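Local coordinates for phosphatidylglycerol lysyltransferase C-terminal domain-containing protein (Bacteroides thetaiotaomicron, PDB 2HQY) that is of unknown function but binds coenzyme A and is probably an acyl- or aminoacyl-transferase of the acetyltransferase-like (GNAT) superfamily, at residues L34-F39 with L194-H199; I7-R12 with L198-A203. All blocks are in the same frame, centred on the assembly; numbering follows the deposited sequence.

Contact 1: L34-F39 with L194-H199; sequences LCSWRF and LIYALH
Tyr196 reaches from helix 185-199 onto the end of helix 31-36, where its ring lies against Cys35 and Ser36. The apolar part of the contact is made by the CD2-CE2 side of that ring: CE2 is 3.7 Å from Cys35 CB, and CD2 lies 3.6 Å from Ser36 CA, at the point where the two backbones come nearest. With CG anti to its own backbone N (chi1 176°), the tyrosine points its ring at the 35-36 backbone. Cys35 O sits over one ring face, displaced toward the rim.

The polar groups meet across the interface without bonding to each other. In one of its two conformers, Ser36 OG is 3.5 Å from Tyr196 CD2 and 3.6 Å from Ala197 CB, but it is hydrogen-bonded to Ser32 O, one turn back in its own helix. Arg38 brings NH2 to 3.9 Å from Tyr196 CE1, its guanidinium plane nearly perpendicular (85°) to the ring, so the two are not stacked. Arg38 NH1 bonds to Ile7 O and pairs with Asp6 of the second subunit, whose carboxylate is also hydrogen-bonded to Tyr196 OH. An alanine in place of Tyr196 would probably open a gap beside Cys35 and Ser36 and leave Asp6 of the second subunit without one of its partners.

Around this buried contact, Trp37 and Phe39 rest on earlier turns of helix 185-199. On the other flank of that helix, Leu194 and Leu198 pack on helix 165-179 and strand 216-227, so helix 185-199, which itself carries CoA-pocket residues, lies between the 31-41 region and helix 165-179 with strand 216-227.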
ATOM      1  N   LEU A  34      -1.663  -9.554   6.995  1.00 11.01           N
ATOM      2  CA  LEU A  34      -0.360  -9.100   6.503  1.00 11.87           C
ATOM      3  C   LEU A  34      -0.492  -8.398   5.142  1.00 11.12           C
ATOM      4  O   LEU A  34       0.070  -7.316   4.951  1.00 12.55           O
ATOM      5  CB  LEU A  34       0.623 -10.278   6.402  1.00 12.12           C
ATOM      6  CG  LEU A  34       1.109 -10.779   7.771  1.00 13.36           C
ATOM      7  CD1 LEU A  34       1.657 -12.197   7.644  1.00 13.79           C
ATOM      8  CD2 LEU A  34       2.173  -9.857   8.371  1.00 16.04           C
ATOM      9  N   CYS A  35      -1.235  -9.003   4.203  1.00 10.33           N
ATOM     10  CA  CYS A  35      -1.372  -8.398   2.880  1.00 10.62           C
ATOM     11  C   CYS A  35      -2.296  -7.179   2.894  1.00 10.92           C
ATOM     12  O   CYS A  35      -2.013  -6.167   2.207  1.00 10.92           O
ATOM     13  CB  CYS A  35      -1.955  -9.417   1.904  1.00 11.20           C
ATOM     14  SG  CYS A  35      -0.809 -10.736   1.481  1.00 13.03           S
ATOM     15  N   SER A  36      -3.398  -7.304   3.645  0.50  9.87           N
ATOM     16  CA  SER A  36      -4.484  -6.309   3.631  0.50 10.50           C
ATOM     17  C   SER A  36      -4.060  -5.002   4.294  0.50 10.61           C
ATOM     18  O   SER A  36      -4.587  -3.942   3.957  0.50 10.74           O
ATOM     19  CB  SER A  36      -5.768  -6.834   4.313  0.50 10.08           C
ATOM     20  OG  SER A  36      -6.322  -7.960   3.640  0.50  7.76           O
ATOM     21  N   TRP A  37      -3.117  -5.086   5.241  1.00 10.81           N
ATOM     22  CA  TRP A  37      -2.589  -3.884   5.914  1.00 11.38           C
ATOM     23  C   TRP A  37      -1.273  -3.351   5.338  1.00 10.73           C
ATOM     24  O   TRP A  37      -0.701  -2.370   5.853  1.00 10.30           O
ATOM     25  CB  TRP A  37      -2.498  -4.099   7.448  1.00 12.09           C
ATOM     26  CG  TRP A  37      -3.890  -4.095   8.087  1.00 12.63           C
ATOM     27  CD1 TRP A  37      -4.730  -5.161   8.236  1.00 14.78           C
ATOM     28  CD2 TRP A  37      -4.596  -2.952   8.585  1.00 13.66           C
ATOM     29  NE1 TRP A  37      -5.917  -4.754   8.827  1.00 14.03           N
ATOM     30  CE2 TRP A  37      -5.859  -3.404   9.053  1.00 13.65           C
ATOM     31  CE3 TRP A  37      -4.272  -1.596   8.717  1.00 15.25           C
ATOM     32  CZ2 TRP A  37      -6.805  -2.540   9.622  1.00 13.53           C
ATOM     33  CZ3 TRP A  37      -5.213  -0.730   9.298  1.00 16.21           C
ATOM     34  CH2 TRP A  37      -6.471  -1.217   9.740  1.00 13.84           C
ATOM     35  N   ARG A  38      -0.786  -3.989   4.266  1.00  9.94           N
ATOM     36  CA  ARG A  38       0.462  -3.551   3.630  1.00 10.48           C
ATOM     37  C   ARG A  38       0.389  -2.069   3.179  1.00 10.99           C
ATOM     38  O   ARG A  38       1.398  -1.356   3.162  1.00 10.64           O
ATOM     39  CB  ARG A  38       0.767  -4.456   2.434  1.00 10.02           C
ATOM     40  CG  ARG A  38       2.141  -4.194   1.742  1.00 10.12           C
ATOM     41  CD  ARG A  38       2.202  -4.936   0.399  1.00 11.87           C
ATOM     42  NE  ARG A  38       1.132  -4.447  -0.468  1.00 13.70           N
ATOM     43  CZ  ARG A  38       0.535  -5.143  -1.424  1.00 17.07           C
ATOM     44  NH1 ARG A  38       0.926  -6.388  -1.703  1.00 15.47           N
ATOM     45  NH2 ARG A  38      -0.447  -4.554  -2.124  1.00 17.44           N
ATOM     46  N   PHE A  39      -0.810  -1.625   2.801  1.00 10.01           N
ATOM     47  CA  PHE A  39      -1.004  -0.256   2.298  1.00 10.03           C
ATOM     48  C   PHE A  39      -0.594   0.741   3.400  1.00  9.24           C
ATOM     49  O   PHE A  39      -0.219   1.850   3.102  1.00 10.55           O
ATOM     50  CB  PHE A  39      -2.466  -0.005   1.913  1.00 10.55           C
ATOM     51  CG  PHE A  39      -3.333   0.302   3.091  1.00 10.65           C
ATOM     52  CD1 PHE A  39      -3.528   1.629   3.517  1.00 11.21           C
ATOM     53  CD2 PHE A  39      -3.887  -0.743   3.856  1.00 12.14           C
ATOM     54  CE1 PHE A  39      -4.308   1.915   4.692  1.00 10.42           C
ATOM     55  CE2 PHE A  39      -4.636  -0.471   5.048  1.00 11.38           C
ATOM     56  CZ  PHE A  39      -4.851   0.867   5.454  1.00 10.62           C
ATOM     57  N   LEU A 194     -10.112  -3.844   4.508  1.00 10.35           N
ATOM     58  CA  LEU A 194     -11.292  -4.686   4.279  1.00 11.51           C
ATOM     59  C   LEU A 194     -11.555  -4.846   2.779  1.00 10.70           C
ATOM     60  O   LEU A 194     -11.828  -5.938   2.293  1.00 11.37           O
ATOM     61  CB  LEU A 194     -12.482  -4.024   4.996  1.00 11.17           C
ATOM     62  CG  LEU A 194     -13.817  -4.728   5.093  1.00 16.40           C
ATOM     63  CD1 LEU A 194     -14.602  -4.091   6.293  1.00 17.02           C
ATOM     64  CD2 LEU A 194     -14.553  -4.514   3.761  1.00 18.54           C
ATOM     65  N   ILE A 195     -11.463  -3.746   2.062  1.00 11.77           N
ATOM     66  CA  ILE A 195     -11.724  -3.757   0.632  1.00 11.41           C
ATOM     67  C   ILE A 195     -10.655  -4.588  -0.116  1.00 11.51           C
ATOM     68  O   ILE A 195     -10.985  -5.367  -1.022  1.00 11.02           O
ATOM     69  CB  ILE A 195     -11.855  -2.324   0.094  1.00 12.50           C
ATOM     70  CG1 ILE A 195     -13.201  -1.700   0.586  1.00 13.21           C
ATOM     71  CG2 ILE A 195     -11.646  -2.326  -1.446  1.00 11.86           C
ATOM     72  CD1 ILE A 195     -13.339  -0.217   0.254  1.00 13.84           C
ATOM     73  N   TYR A 196      -9.387  -4.442   0.259  1.00 10.78           N
ATOM     74  CA  TYR A 196      -8.338  -5.295  -0.345  1.00 11.21           C
ATOM     75  C   TYR A 196      -8.673  -6.771  -0.110  1.00 11.28           C
ATOM     76  O   TYR A 196      -8.581  -7.590  -1.021  1.00 11.22           O
ATOM     77  CB  TYR A 196      -6.967  -4.955   0.248  1.00 11.59           C
ATOM     78  CG  TYR A 196      -5.850  -5.842  -0.255  1.00 11.28           C
ATOM     79  CD1 TYR A 196      -4.991  -5.421  -1.273  1.00 12.86           C
ATOM     80  CD2 TYR A 196      -5.655  -7.104   0.303  1.00 10.16           C
ATOM     81  CE1 TYR A 196      -3.955  -6.246  -1.709  1.00 12.55           C
ATOM     82  CE2 TYR A 196      -4.632  -7.947  -0.126  1.00 12.29           C
ATOM     83  CZ  TYR A 196      -3.779  -7.513  -1.104  1.00 12.48           C
ATOM     84  OH  TYR A 196      -2.773  -8.359  -1.544  1.00 13.24           O
ATOM     85  N   ALA A 197      -9.043  -7.110   1.122  1.00 10.16           N
ATOM     86  CA  ALA A 197      -9.400  -8.501   1.451  1.00 10.33           C
ATOM     87  C   ALA A 197     -10.549  -9.036   0.623  1.00 11.11           C
ATOM     88  O   ALA A 197     -10.495 -10.178   0.116  1.00 10.31           O
ATOM     89  CB  ALA A 197      -9.741  -8.624   2.931  1.00  9.67           C
ATOM     90  N   LEU A 198     -11.610  -8.237   0.497  1.00 10.83           N
ATOM     91  CA  LEU A 198     -12.776  -8.644  -0.334  1.00 10.90           C
ATOM     92  C   LEU A 198     -12.406  -8.782  -1.814  1.00 11.62           C
ATOM     93  O   LEU A 198     -12.783  -9.763  -2.485  1.00 12.35           O
ATOM     94  CB  LEU A 198     -13.950  -7.651  -0.146  1.00 11.69           C
ATOM     95  CG  LEU A 198     -14.678  -7.786   1.234  1.00 12.10           C
ATOM     96  CD1 LEU A 198     -15.754  -6.693   1.357  1.00 12.97           C
ATOM     97  CD2 LEU A 198     -15.315  -9.186   1.477  1.00 13.90           C
ATOM     98  N   HIS A 199     -11.667  -7.803  -2.342  1.00 11.60           N
ATOM     99  CA  HIS A 199     -11.250  -7.873  -3.739  1.00 11.31           C
ATOM    100  C   HIS A 199     -10.339  -9.097  -4.034  1.00 12.28           C
ATOM    101  O   HIS A 199     -10.302  -9.598  -5.163  1.00 11.96           O
ATOM    102  CB  HIS A 199     -10.426  -6.644  -4.110  1.00 11.25           C
ATOM    103  CG  HIS A 199     -11.186  -5.354  -4.257  1.00 12.02           C
ATOM    104  ND1 HIS A 199     -10.626  -4.090  -4.177  1.00 16.52           N
ATOM    105  CD2 HIS A 199     -12.522  -5.162  -4.373  1.00 10.89           C
ATOM    106  CE1 HIS A 199     -11.581  -3.181  -4.295  1.00 11.90           C
ATOM    107  NE2 HIS A 199     -12.739  -3.806  -4.412  1.00 15.94           N
TER

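Contact 2: I7-R12 with L198-A203; sequences ITLADR and LHNFEA
The loop between strand 5-6 and helix 12-19 meets the break between helices 185-199 and 201-204 through Leu9, Arg12 and the backbone of Ala203. Leu9 lies on the short 3-10 turn 9-11 and projects its isobutyl group at the other segment. Its CD1 is 3.4 Å from Asn200 OD1 and 4.0 Å from Ala203 CB, while CD2 lies 3.9 Å from Asn200 CB. Both methyls thus rest on Asn200 and Ala203, just past the end of helix 185-199, the leucine crossing the asparagine at about a right angle. Asn200, the first residue to leave helical geometry, turns ND2 back to Tyr196 O and gives OD1 to Gln44 of the second subunit, which fixes the amide against the leucine.

The polar link converges on one carbonyl. Arg12 extends from CG to NE, with CG anti to its backbone N (chi1 -176°), and this reach brings NH1 to Ala203 O in a hydrogen bond of 3.1 Å. The bond is bent, with an N-H...O angle of 147°, and the donor stands well above the carbonyl plane. A water donates to the same oxygen and to Leu9 O, 2.7 Å from each, so that Ala203 O receives two bonds.

Within the loop, Asp11 OD2 accepts from Thr8 N at 2.9 Å, using its anti lone pair, and from Thr8 OG1, which comes in from above the carboxylate plane. These bonds join Thr8, just before the 3-10 turn, to Asp11, its last residue. Away from the CoA site, this is peripheral packing between an N-terminal strand-to-helix connection and a helix-to-helix break, bridged by an arginine, a leucine and one water.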
ATOM      1  N   ILE A   7       5.433  -7.944   0.689  1.00 16.92           N
ATOM      2  CA  ILE A   7       4.519  -9.068   0.785  1.00 17.31           C
ATOM      3  C   ILE A   7       3.450  -8.979  -0.327  1.00 16.68           C
ATOM      4  O   ILE A   7       2.990  -7.891  -0.669  1.00 16.94           O
ATOM      5  CB  ILE A   7       3.866  -9.142   2.180  1.00 17.22           C
ATOM      6  CG1 ILE A   7       3.227 -10.540   2.351  1.00 20.06           C
ATOM      7  CG2 ILE A   7       2.913  -7.932   2.395  1.00 16.21           C
ATOM      8  CD1 ILE A   7       2.630 -10.863   3.710  1.00 20.57           C
ATOM      9  N   THR A   8       3.094 -10.125  -0.899  1.00 16.86           N
ATOM     10  CA  THR A   8       2.034 -10.189  -1.920  1.00 17.20           C
ATOM     11  C   THR A   8       1.173 -11.436  -1.765  1.00 16.43           C
ATOM     12  O   THR A   8       1.581 -12.404  -1.122  1.00 15.76           O
ATOM     13  CB  THR A   8       2.601 -10.174  -3.374  1.00 18.26           C
ATOM     14  OG1 THR A   8       3.276 -11.408  -3.665  1.00 21.23           O
ATOM     15  CG2 THR A   8       3.545  -9.063  -3.582  1.00 17.98           C
ATOM     16  N   LEU A   9       0.003 -11.427  -2.418  1.00 16.99           N
ATOM     17  CA  LEU A   9      -0.842 -12.635  -2.541  1.00 17.09           C
ATOM     18  C   LEU A   9      -0.089 -13.916  -2.889  1.00 17.83           C
ATOM     19  O   LEU A   9      -0.421 -14.990  -2.386  1.00 18.57           O
ATOM     20  CB  LEU A   9      -1.862 -12.441  -3.656  1.00 18.46           C
ATOM     21  CG  LEU A   9      -2.790 -11.258  -3.515  1.00 17.27           C
ATOM     22  CD1 LEU A   9      -3.731 -11.131  -4.757  1.00 15.79           C
ATOM     23  CD2 LEU A   9      -3.605 -11.460  -2.232  1.00 18.89           C
ATOM     24  N   ALA A  10       0.904 -13.796  -3.766  1.00 17.24           N
ATOM     25  CA  ALA A  10       1.636 -14.953  -4.282  1.00 18.01           C
ATOM     26  C   ALA A  10       2.478 -15.640  -3.215  1.00 18.13           C
ATOM     27  O   ALA A  10       2.942 -16.762  -3.397  1.00 18.91           O
ATOM     28  CB  ALA A  10       2.504 -14.535  -5.482  1.00 17.79           C
ATOM     29  N   ASP A  11       2.667 -14.968  -2.084  1.00 18.04           N
ATOM     30  CA  ASP A  11       3.553 -15.460  -1.028  1.00 17.46           C
ATOM     31  C   ASP A  11       2.830 -16.293   0.021  1.00 17.41           C
ATOM     32  O   ASP A  11       3.414 -16.634   1.053  1.00 17.83           O
ATOM     33  CB  ASP A  11       4.273 -14.284  -0.354  1.00 17.16           C
ATOM     34  CG  ASP A  11       5.127 -13.511  -1.329  1.00 19.45           C
ATOM     35  OD1 ASP A  11       5.943 -14.130  -2.058  1.00 19.15           O
ATOM     36  OD2 ASP A  11       4.967 -12.285  -1.375  1.00 21.11           O
ATOM     37  N   ARG A  12       1.567 -16.604  -0.239  1.00 16.38           N
ATOM     38  CA  ARG A  12       0.748 -17.357   0.699  1.00 15.99           C
ATOM     39  C   ARG A  12       1.419 -18.656   1.168  1.00 16.52           C
ATOM     40  O   ARG A  12       1.552 -18.876   2.374  1.00 16.42           O
ATOM     41  CB  ARG A  12      -0.604 -17.661   0.071  1.00 16.08           C
ATOM     42  CG  ARG A  12      -1.525 -18.351   1.025  1.00 17.16           C
ATOM     43  CD  ARG A  12      -2.893 -18.418   0.387  1.00 18.84           C
ATOM     44  NE  ARG A  12      -3.685 -19.536   0.842  1.00 22.29           N
ATOM     45  CZ  ARG A  12      -4.818 -19.918   0.264  1.00 23.90           C
ATOM     46  NH1 ARG A  12      -5.268 -19.264  -0.813  1.00 22.47           N
ATOM     47  NH2 ARG A  12      -5.498 -20.962   0.761  1.00 24.63           N
ATOM     48  N   LEU A 198     -11.610  -8.237   0.497  1.00 10.83           N
ATOM     49  CA  LEU A 198     -12.776  -8.644  -0.334  1.00 10.90           C
ATOM     50  C   LEU A 198     -12.406  -8.782  -1.814  1.00 11.62           C
ATOM     51  O   LEU A 198     -12.783  -9.763  -2.485  1.00 12.35           O
ATOM     52  CB  LEU A 198     -13.950  -7.651  -0.146  1.00 11.69           C
ATOM     53  CG  LEU A 198     -14.678  -7.786   1.234  1.00 12.10           C
ATOM     54  CD1 LEU A 198     -15.754  -6.693   1.357  1.00 12.97           C
ATOM     55  CD2 LEU A 198     -15.315  -9.186   1.477  1.00 13.90           C
ATOM     56  N   HIS A 199     -11.667  -7.803  -2.342  1.00 11.60           N
ATOM     57  CA  HIS A 199     -11.250  -7.873  -3.739  1.00 11.31           C
ATOM     58  C   HIS A 199     -10.339  -9.097  -4.034  1.00 12.28           C
ATOM     59  O   HIS A 199     -10.302  -9.598  -5.163  1.00 11.96           O
ATOM     60  CB  HIS A 199     -10.426  -6.644  -4.110  1.00 11.25           C
ATOM     61  CG  HIS A 199     -11.186  -5.354  -4.257  1.00 12.02           C
ATOM     62  ND1 HIS A 199     -10.626  -4.090  -4.177  1.00 16.52           N
ATOM     63  CD2 HIS A 199     -12.522  -5.162  -4.373  1.00 10.89           C
ATOM     64  CE1 HIS A 199     -11.581  -3.181  -4.295  1.00 11.90           C
ATOM     65  NE2 HIS A 199     -12.739  -3.806  -4.412  1.00 15.94           N
ATOM     66  N   ASN A 200      -9.566  -9.520  -3.047  1.00 11.61           N
ATOM     67  CA  ASN A 200      -8.628 -10.630  -3.216  1.00 11.91           C
ATOM     68  C   ASN A 200      -8.987 -11.856  -2.357  1.00 12.18           C
ATOM     69  O   ASN A 200      -8.127 -12.635  -1.963  1.00 12.62           O
ATOM     70  CB  ASN A 200      -7.232 -10.111  -2.893  1.00 12.62           C
ATOM     71  CG  ASN A 200      -6.817  -9.009  -3.859  1.00 13.24           C
ATOM     72  OD1 ASN A 200      -6.554  -9.282  -5.048  1.00 10.48           O
ATOM     73  ND2 ASN A 200      -6.789  -7.767  -3.377  1.00 13.76           N
ATOM     74  N   PHE A 201     -10.273 -12.044  -2.129  1.00 12.69           N
ATOM     75  CA  PHE A 201     -10.762 -12.964  -1.105  1.00 13.26           C
ATOM     76  C   PHE A 201     -10.240 -14.402  -1.275  1.00 14.10           C
ATOM     77  O   PHE A 201      -9.719 -15.001  -0.330  1.00 13.37           O
ATOM     78  CB  PHE A 201     -12.302 -12.976  -1.172  1.00 12.77           C
ATOM     79  CG  PHE A 201     -12.961 -13.469   0.077  1.00 12.71           C
ATOM     80  CD1 PHE A 201     -13.107 -12.616   1.189  1.00 13.03           C
ATOM     81  CD2 PHE A 201     -13.484 -14.767   0.142  1.00 13.44           C
ATOM     82  CE1 PHE A 201     -13.787 -13.032   2.363  1.00 12.22           C
ATOM     83  CE2 PHE A 201     -14.159 -15.217   1.326  1.00 13.74           C
ATOM     84  CZ  PHE A 201     -14.306 -14.351   2.442  1.00 13.85           C
ATOM     85  N   GLU A 202     -10.381 -14.939  -2.478  1.00 14.74           N
ATOM     86  CA  GLU A 202      -9.988 -16.324  -2.726  1.00 17.18           C
ATOM     87  C   GLU A 202      -8.486 -16.509  -2.710  1.00 16.09           C
ATOM     88  O   GLU A 202      -7.981 -17.488  -2.135  1.00 17.50           O
ATOM     89  CB  GLU A 202     -10.595 -16.826  -4.032  1.00 18.60           C
ATOM     90  CG  GLU A 202     -12.083 -17.034  -3.830  1.00 25.24           C
ATOM     91  CD  GLU A 202     -12.743 -17.857  -4.921  1.00 33.05           C
ATOM     92  OE1 GLU A 202     -12.347 -17.737  -6.113  1.00 36.89           O
ATOM     93  OE2 GLU A 202     -13.682 -18.613  -4.577  1.00 36.12           O
ATOM     94  N   ALA A 203      -7.754 -15.572  -3.315  1.00 14.66           N
ATOM     95  CA  ALA A 203      -6.291 -15.661  -3.339  1.00 14.30           C
ATOM     96  C   ALA A 203      -5.709 -15.678  -1.922  1.00 14.46           C
ATOM     97  O   ALA A 203      -4.724 -16.354  -1.670  1.00 14.46           O
ATOM     98  CB  ALA A 203      -5.685 -14.510  -4.122  1.00 14.93           C
TER
HETATM   99  O   HOH W   1      -2.434 -16.595  -3.163  1.00 27.31           O

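Contacts 1 and 2 lie side by side, their centres about 8 Å apart, on the same side of the chain's centre. Both draw their second segment from the end of helix 185-199, sharing Leu198 and His199, while their first segments follow one another near the N-terminus: residues 7-12, then 34-39. They touch directly, with Tyr196 OH packed 3.3 Å from Leu9 CD2 and Leu34 resting on Ile7. The more buried contact 1 passes into the more exposed contact 2 as helix 185-199 ends. Together they join the N-terminal part to a helix that also contributes CoA-pocket residues, and both border the second subunit.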